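Local coordinates for bifunctional thiamine biosynthesis protein ThiDN (Methanocaldococcus jannaschii DSM 2661, PDB 2PHP) that probably phosphorylates hydroxymethylpyrimidine and its phosphate and condenses the pyrophosphate product with thiazole phosphate to thiamine phosphate, the condensation belonging to the C-terminal ThiN domain described here, at residues Phe47-Arg56 with Ile67-His78; Lys13-Leu21 with Leu163-Val171. All coordinates share one frame; numbering follows the deposited sequence.

Overall arrangement
Both contacts lie in the ThiN domain and reach the same mixed sheet, but they hold it differently. Interaction 1 is partly buried and joins two neighbouring strands, 50-53 and 71-73, at the end of the sheet within this chain; backbone hydrogen bonds do most of the work, with two CH-pi contacts beside them. Interaction 2 is buried and brings helix 8-22 against the start of helix 167-185, using apolar side chains almost throughout. The centres of interactions 1 and 2 are about 13 Å apart. Helix 8-22 connects the two: Leu-15 packs on Ala-51 and Ile-71, and Ile-19 on Ile-67. Each contact also reaches the third subunit, another copy of this protein.

Interaction 1. Residues Phe47-Arg56 with Ile67-His78; sequences FKDVAALTGR and IVGDIEFGASEH
With chi1 at 83°, Phe-47 swings its CG between its own backbone N and carbonyl carbon, which lays the ring against Glu-77; the CG of Glu-77 sits 3.4 Å from the ring centroid, over the face, a CH-pi contact. Gly-74 O meets the same ring at its edge. Beyond this corner runs an antiparallel strand pair, 50-53 with 71-73, at the end of the ThiN sheet within this chain. Ala-52 and Glu-72 form its hydrogen-bonded pair: Ala-52 N gives to Glu-72 O, 3.1 Å, and Glu-72 N returns a bond to Ala-52 O. Ala-51 lies opposite Phe-73 and Leu-53 opposite Ile-71, both non-hydrogen-bonded pairs, and their side chains share the face that carries helix 8-22. There Ala-51 CB stands 3.7 Å from the centroid of the Phe-73 ring and only 4° off its normal, a second CH-pi contact. Leu-53 passes CD2 to Ile-71 CG1 and CD1 to Ile-67 CG2.

The chain then reverses in a type II turn from Glu-72 to Ala-75, and Gly-74 N donates to Val-50 O at 2.6 Å. Ser-76 then N-caps helix 77-87, its OG accepting from Ile-79 N. At the other end Val-68 N bonds to Arg-56 O; the guanidinium of the same arginine leads elsewhere, NH1 being hydrogen-bonded to Val-33 O. Thr-54 OG1 is hydrogen-bonded to Tyr-66 OH of the second subunit, placing this end at a subunit interface; within the chain, that same OG1 accepts from Asp-70 N at 2.8 Å, with 162° at the hydrogen.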
# COMPACT_ATOMS: atom_id res chain seq x y z
N PHE B 47 -22.44 -4.95 -15.02
CA PHE B 47 -21.26 -4.42 -14.34
C PHE B 47 -20.09 -5.39 -14.26
O PHE B 47 -18.96 -4.98 -14.03
CB PHE B 47 -21.64 -3.92 -12.94
CG PHE B 47 -21.69 -5.00 -11.89
CD1 PHE B 47 -20.56 -5.31 -11.14
CD2 PHE B 47 -22.87 -5.70 -11.65
CE1 PHE B 47 -20.60 -6.29 -10.15
CE2 PHE B 47 -22.92 -6.68 -10.66
CZ PHE B 47 -21.79 -6.98 -9.92
N LYS B 48 -20.37 -6.67 -14.46
CA LYS B 48 -19.32 -7.69 -14.42
C LYS B 48 -18.39 -7.57 -15.63
O LYS B 48 -17.26 -8.04 -15.59
CB LYS B 48 -19.93 -9.09 -14.40
CG LYS B 48 -20.79 -9.41 -13.19
CD LYS B 48 -19.97 -9.43 -11.92
CE LYS B 48 -20.45 -10.51 -10.96
NZ LYS B 48 -21.91 -10.44 -10.66
N ASP B 49 -18.87 -6.95 -16.70
CA ASP B 49 -18.04 -6.76 -17.88
C ASP B 49 -17.28 -5.45 -17.76
O ASP B 49 -16.66 -5.00 -18.72
CB ASP B 49 -18.89 -6.74 -19.16
CG ASP B 49 -19.48 -8.10 -19.50
OD1 ASP B 49 -19.02 -9.12 -18.95
OD2 ASP B 49 -20.41 -8.14 -20.34
N VAL B 50 -17.33 -4.83 -16.58
CA VAL B 50 -16.64 -3.56 -16.35
C VAL B 50 -15.56 -3.69 -15.29
O VAL B 50 -15.82 -4.22 -14.20
CB VAL B 50 -17.64 -2.47 -15.88
CG1 VAL B 50 -16.92 -1.12 -15.75
CG2 VAL B 50 -18.80 -2.37 -16.85
N ALA B 51 -14.35 -3.21 -15.58
CA ALA B 51 -13.25 -3.28 -14.61
C ALA B 51 -12.91 -1.91 -14.02
O ALA B 51 -13.03 -0.88 -14.69
CB ALA B 51 -12.01 -3.89 -15.25
N ALA B 52 -12.47 -1.92 -12.76
CA ALA B 52 -12.10 -0.69 -12.06
C ALA B 52 -11.40 -1.00 -10.73
O ALA B 52 -11.20 -2.17 -10.40
CB ALA B 52 -13.35 0.14 -11.80
N LEU B 53 -11.04 0.03 -9.97
CA LEU B 53 -10.37 -0.16 -8.69
C LEU B 53 -11.30 -0.76 -7.66
O LEU B 53 -12.47 -0.40 -7.60
CB LEU B 53 -9.82 1.17 -8.15
CG LEU B 53 -8.69 1.79 -8.98
CD1 LEU B 53 -8.34 3.16 -8.44
CD2 LEU B 53 -7.49 0.88 -8.95
N THR B 54 -10.78 -1.67 -6.85
CA THR B 54 -11.57 -2.30 -5.79
C THR B 54 -11.68 -1.28 -4.66
O THR B 54 -12.58 -1.34 -3.83
CB THR B 54 -10.89 -3.60 -5.30
OG1 THR B 54 -9.50 -3.35 -5.05
CG2 THR B 54 -11.03 -4.71 -6.35
N GLY B 55 -10.74 -0.33 -4.63
CA GLY B 55 -10.76 0.74 -3.64
C GLY B 55 -11.16 2.00 -4.40
O GLY B 55 -12.14 1.99 -5.14
N ARG B 56 -10.39 3.06 -4.23
CA ARG B 56 -10.65 4.32 -4.92
C ARG B 56 -9.42 5.21 -4.84
O ARG B 56 -8.44 4.86 -4.19
CB ARG B 56 -11.85 5.05 -4.31
CG ARG B 56 -13.17 4.71 -5.01
CD ARG B 56 -14.26 5.74 -4.75
NE ARG B 56 -15.39 5.53 -5.64
CZ ARG B 56 -16.41 6.38 -5.80
NH1 ARG B 56 -16.44 7.51 -5.11
NH2 ARG B 56 -17.37 6.11 -6.67
N ILE B 67 -3.72 5.77 -4.51
CA ILE B 67 -4.50 4.95 -5.42
C ILE B 67 -4.66 3.63 -4.67
O ILE B 67 -3.70 2.89 -4.46
CB ILE B 67 -3.78 4.76 -6.76
CG1 ILE B 67 -3.59 6.13 -7.42
CG2 ILE B 67 -4.61 3.86 -7.68
CD1 ILE B 67 -3.01 6.10 -8.80
N VAL B 68 -5.89 3.35 -4.24
CA VAL B 68 -6.18 2.18 -3.42
C VAL B 68 -6.90 1.01 -4.08
O VAL B 68 -7.92 1.20 -4.74
CB VAL B 68 -7.02 2.61 -2.17
CG1 VAL B 68 -7.11 1.46 -1.15
CG2 VAL B 68 -6.40 3.87 -1.54
N GLY B 69 -6.39 -0.20 -3.86
CA GLY B 69 -7.01 -1.38 -4.42
C GLY B 69 -6.40 -1.88 -5.72
O GLY B 69 -5.38 -1.35 -6.19
N ASP B 70 -7.04 -2.88 -6.31
CA ASP B 70 -6.57 -3.48 -7.56
C ASP B 70 -7.61 -3.32 -8.65
O ASP B 70 -8.78 -3.06 -8.37
CB ASP B 70 -6.31 -4.98 -7.36
CG ASP B 70 -5.45 -5.27 -6.16
OD1 ASP B 70 -4.32 -4.73 -6.10
OD2 ASP B 70 -5.90 -6.03 -5.28
N ILE B 71 -7.18 -3.50 -9.89
CA ILE B 71 -8.10 -3.41 -11.00
C ILE B 71 -8.71 -4.78 -11.19
O ILE B 71 -8.00 -5.75 -11.41
CB ILE B 71 -7.39 -2.97 -12.28
CG1 ILE B 71 -6.92 -1.53 -12.12
CG2 ILE B 71 -8.33 -3.10 -13.46
CD1 ILE B 71 -6.14 -1.01 -13.30
N GLU B 72 -10.03 -4.84 -11.10
CA GLU B 72 -10.74 -6.09 -11.26
C GLU B 72 -12.10 -5.84 -11.89
O GLU B 72 -12.72 -4.78 -11.67
CB GLU B 72 -10.91 -6.76 -9.89
CG GLU B 72 -9.59 -7.05 -9.19
CD GLU B 72 -9.27 -8.53 -9.16
OE1 GLU B 72 -9.31 -9.18 -10.23
OE2 GLU B 72 -8.96 -9.03 -8.05
N PHE B 73 -12.57 -6.82 -12.66
CA PHE B 73 -13.87 -6.73 -13.28
C PHE B 73 -14.95 -6.85 -12.21
O PHE B 73 -14.80 -7.62 -11.26
CB PHE B 73 -14.05 -7.85 -14.31
CG PHE B 73 -13.45 -7.52 -15.64
CD1 PHE B 73 -14.19 -6.81 -16.58
CD2 PHE B 73 -12.13 -7.86 -15.92
CE1 PHE B 73 -13.62 -6.44 -17.79
CE2 PHE B 73 -11.55 -7.49 -17.13
CZ PHE B 73 -12.29 -6.77 -18.06
N GLY B 74 -16.03 -6.10 -12.37
CA GLY B 74 -17.10 -6.14 -11.40
C GLY B 74 -16.80 -5.33 -10.16
O GLY B 74 -17.60 -5.28 -9.24
N ALA B 75 -15.64 -4.68 -10.12
CA ALA B 75 -15.31 -3.88 -8.95
C ALA B 75 -16.28 -2.73 -8.69
O ALA B 75 -16.66 -2.49 -7.55
CB ALA B 75 -13.88 -3.34 -9.04
N SER B 76 -16.71 -2.03 -9.75
CA SER B 76 -17.60 -0.89 -9.57
C SER B 76 -18.97 -0.87 -10.26
O SER B 76 -19.08 -0.55 -11.44
CB SER B 76 -16.85 0.41 -9.95
OG SER B 76 -17.68 1.55 -9.80
N GLU B 77 -20.02 -1.20 -9.52
CA GLU B 77 -21.37 -1.17 -10.08
C GLU B 77 -21.75 0.28 -10.41
O GLU B 77 -22.37 0.56 -11.44
CB GLU B 77 -22.38 -1.73 -9.09
CG GLU B 77 -22.40 -3.25 -9.04
CD GLU B 77 -23.10 -3.77 -7.81
OE1 GLU B 77 -24.24 -3.33 -7.55
OE2 GLU B 77 -22.52 -4.63 -7.10
N HIS B 78 -21.36 1.19 -9.52
CA HIS B 78 -21.65 2.62 -9.67
C HIS B 78 -21.23 3.21 -11.02
O HIS B 78 -22.08 3.67 -11.77
CB HIS B 78 -20.97 3.40 -8.53
CG HIS B 78 -21.26 4.86 -8.55
ND1 HIS B 78 -22.49 5.38 -8.20
CD2 HIS B 78 -20.48 5.92 -8.88
CE1 HIS B 78 -22.46 6.70 -8.33
NE2 HIS B 78 -21.26 7.05 -8.73
O HOH W 1 -17.55 -2.88 -12.32

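Interaction 2. Residues Lys13-Leu21 with Leu163-Val171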
# COMPACT_ATOMS: atom_id res chain seq x y z
N LYS B 13 -5.09 -3.75 -19.46
CA LYS B 13 -3.90 -3.00 -19.87
C LYS B 13 -4.19 -1.50 -20.02
O LYS B 13 -3.34 -0.66 -19.68
CB LYS B 13 -3.32 -3.54 -21.19
CG LYS B 13 -2.57 -4.84 -21.09
CD LYS B 13 -1.79 -5.13 -22.38
CE LYS B 13 -1.28 -6.57 -22.39
NZ LYS B 13 -0.95 -7.05 -23.76
N ASN B 14 -5.37 -1.16 -20.53
CA ASN B 14 -5.73 0.25 -20.71
C ASN B 14 -5.88 0.92 -19.36
O ASN B 14 -5.36 2.01 -19.14
CB ASN B 14 -7.03 0.38 -21.51
CG ASN B 14 -6.86 -0.01 -22.95
OD1 ASN B 14 -5.77 0.13 -23.52
ND2 ASN B 14 -7.94 -0.49 -23.57
N LEU B 15 -6.60 0.27 -18.45
CA LEU B 15 -6.80 0.82 -17.11
C LEU B 15 -5.47 0.98 -16.38
O LEU B 15 -5.22 2.01 -15.74
CB LEU B 15 -7.73 -0.09 -16.30
CG LEU B 15 -9.22 0.13 -16.60
CD1 LEU B 15 -10.05 -1.03 -16.09
CD2 LEU B 15 -9.64 1.44 -15.97
N SER B 16 -4.62 -0.04 -16.47
CA SER B 16 -3.32 -0.02 -15.82
C SER B 16 -2.46 1.14 -16.32
O SER B 16 -1.82 1.83 -15.52
CB SER B 16 -2.60 -1.34 -16.07
OG SER B 16 -3.33 -2.41 -15.50
N TYR B 17 -2.43 1.36 -17.63
CA TYR B 17 -1.62 2.45 -18.16
C TYR B 17 -2.24 3.79 -17.78
O TYR B 17 -1.53 4.75 -17.50
CB TYR B 17 -1.48 2.36 -19.68
CG TYR B 17 -0.56 3.42 -20.23
CD1 TYR B 17 0.79 3.45 -19.86
CD2 TYR B 17 -1.03 4.41 -21.08
CE1 TYR B 17 1.64 4.45 -20.33
CE2 TYR B 17 -0.19 5.42 -21.55
CZ TYR B 17 1.14 5.43 -21.17
OH TYR B 17 1.97 6.43 -21.61
N ALA B 18 -3.57 3.86 -17.77
CA ALA B 18 -4.25 5.10 -17.40
C ALA B 18 -3.85 5.49 -15.98
O ALA B 18 -3.64 6.68 -15.71
CB ALA B 18 -5.76 4.92 -17.48
N ILE B 19 -3.73 4.50 -15.10
CA ILE B 19 -3.35 4.75 -13.71
C ILE B 19 -1.88 5.19 -13.62
O ILE B 19 -1.53 6.08 -12.83
CB ILE B 19 -3.56 3.47 -12.82
CG1 ILE B 19 -5.04 3.07 -12.82
CG2 ILE B 19 -3.10 3.73 -11.40
CD1 ILE B 19 -5.96 4.10 -12.20
N TYR B 20 -1.04 4.56 -14.42
CA TYR B 20 0.38 4.89 -14.45
C TYR B 20 0.52 6.37 -14.82
O TYR B 20 1.39 7.07 -14.29
CB TYR B 20 1.10 4.00 -15.47
CG TYR B 20 2.53 4.40 -15.77
CD1 TYR B 20 3.59 3.99 -14.95
CD2 TYR B 20 2.84 5.19 -16.88
CE1 TYR B 20 4.91 4.35 -15.24
CE2 TYR B 20 4.15 5.56 -17.18
CZ TYR B 20 5.18 5.14 -16.36
OH TYR B 20 6.47 5.52 -16.67
N LEU B 21 -0.34 6.84 -15.72
CA LEU B 21 -0.31 8.24 -16.14
C LEU B 21 -0.84 9.14 -15.03
O LEU B 21 -0.33 10.24 -14.79
CB LEU B 21 -1.15 8.45 -17.41
CG LEU B 21 -0.62 7.85 -18.72
CD1 LEU B 21 -1.62 8.09 -19.85
CD2 LEU B 21 0.73 8.48 -19.06
N LEU B 163 -16.07 10.95 -19.74
CA LEU B 163 -16.26 9.71 -20.50
C LEU B 163 -15.35 9.67 -21.72
O LEU B 163 -14.83 10.70 -22.15
CB LEU B 163 -17.73 9.58 -20.95
CG LEU B 163 -18.84 9.58 -19.89
CD1 LEU B 163 -19.03 10.97 -19.33
CD2 LEU B 163 -20.15 9.10 -20.51
N GLY B 164 -15.16 8.48 -22.29
CA GLY B 164 -14.31 8.34 -23.45
C GLY B 164 -14.32 6.93 -24.00
O GLY B 164 -15.00 6.06 -23.45
N ARG B 165 -13.57 6.70 -25.07
CA ARG B 165 -13.51 5.38 -25.70
C ARG B 165 -12.83 4.34 -24.83
O ARG B 165 -13.24 3.17 -24.81
CB ARG B 165 -12.82 5.48 -27.07
CG ARG B 165 -13.57 6.37 -28.05
CD ARG B 165 -13.44 5.89 -29.48
NE ARG B 165 -13.52 7.00 -30.43
CZ ARG B 165 -12.88 8.16 -30.29
NH1 ARG B 165 -12.09 8.37 -29.23
NH2 ARG B 165 -13.03 9.12 -31.19
N ASP B 166 -11.79 4.75 -24.11
CA ASP B 166 -11.08 3.86 -23.19
C ASP B 166 -10.49 4.68 -22.05
O ASP B 166 -10.46 5.91 -22.11
CB ASP B 166 -9.99 3.04 -23.90
CG ASP B 166 -8.98 3.91 -24.62
OD1 ASP B 166 -8.45 4.86 -24.02
OD2 ASP B 166 -8.71 3.61 -25.80
N ALA B 167 -10.02 3.98 -21.02
CA ALA B 167 -9.46 4.64 -19.85
C ALA B 167 -8.34 5.64 -20.13
O ALA B 167 -8.25 6.67 -19.47
CB ALA B 167 -8.99 3.59 -18.84
N ILE B 168 -7.49 5.32 -21.10
CA ILE B 168 -6.38 6.21 -21.43
C ILE B 168 -6.90 7.51 -22.02
O ILE B 168 -6.39 8.59 -21.71
CB ILE B 168 -5.41 5.56 -22.44
CG1 ILE B 168 -4.89 4.23 -21.88
CG2 ILE B 168 -4.25 6.51 -22.72
CD1 ILE B 168 -3.98 3.46 -22.83
N GLU B 169 -7.92 7.41 -22.87
CA GLU B 169 -8.50 8.60 -23.48
C GLU B 169 -9.14 9.46 -22.39
O GLU B 169 -9.08 10.69 -22.44
CB GLU B 169 -9.56 8.20 -24.50
CG GLU B 169 -9.92 9.34 -25.44
CD GLU B 169 -10.96 8.95 -26.47
OE1 GLU B 169 -12.15 8.83 -26.09
OE2 GLU B 169 -10.59 8.77 -27.65
N VAL B 170 -9.75 8.81 -21.40
CA VAL B 170 -10.38 9.53 -20.31
C VAL B 170 -9.35 10.30 -19.49
O VAL B 170 -9.55 11.47 -19.15
CB VAL B 170 -11.16 8.56 -19.40
CG1 VAL B 170 -11.56 9.26 -18.10
CG2 VAL B 170 -12.39 8.05 -20.12
N VAL B 171 -8.24 9.63 -19.17
CA VAL B 171 -7.18 10.25 -18.38
C VAL B 171 -6.53 11.44 -19.10
O VAL B 171 -6.12 12.41 -18.46
CB VAL B 171 -6.12 9.21 -17.98
CG1 VAL B 171 -4.85 9.88 -17.52
CG2 VAL B 171 -6.67 8.36 -16.84
O HOH W 2 -8.41 0.28 -26.19
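Ile-168 and Tyr-17 meet at about a right angle: CD1 of the isoleucine comes to the edge of the ring, 3.6 Å from Tyr-17 CD2, rather than over a face. The tyrosine CG lies opposite its backbone N (chi1 -176°), a setting that leaves one ring face to Leu-21 CG, near the rim, and presents the edge to the second helix. Ile-168 acts as a single knob in a hole formed by Asn-14, Tyr-17, Ala-18 and Leu-21. Its CG1 rests 3.6 Å from Asn-14 O, and its CD1 also lies 3.8 Å from Asn-14 OD1, the two side chains crossing at about a right angle. An alanine here would take away both branches, CG1 with CD1 and CG2, which is likely to leave a gap between the Tyr-17 ring edge and Asn-14.

Small side chains let the backbones close in next to this knob. Ala-18 CB faces Ala-167 CB at 3.7 Å and touches Val-171 CG2 at 3.6 Å; Leu-15 brings CD2 onto the Ala-167 methyl, and Leu-21 CB meets Val-171 CG1. Asp-166 N-caps the second helix, its OD1 accepting from Glu-169 N at 2.8 Å nearly along the C-O axis. Asn-14 ND2 is hydrogen-bonded to Glu-39 OE2, and Glu-39 OE1 takes the N-H of Ala-167, so one carboxylate ties both helices to strand 37-40.

The two helical segments run 23° from parallel with axes 8.3 Å apart. Against the sheet, Leu-15 packs on Glu-39 and reaches strand 71-73, Val-171 packs on Ile-37, and Val-170 on Ala-95 and Met-97 of strand 95-100.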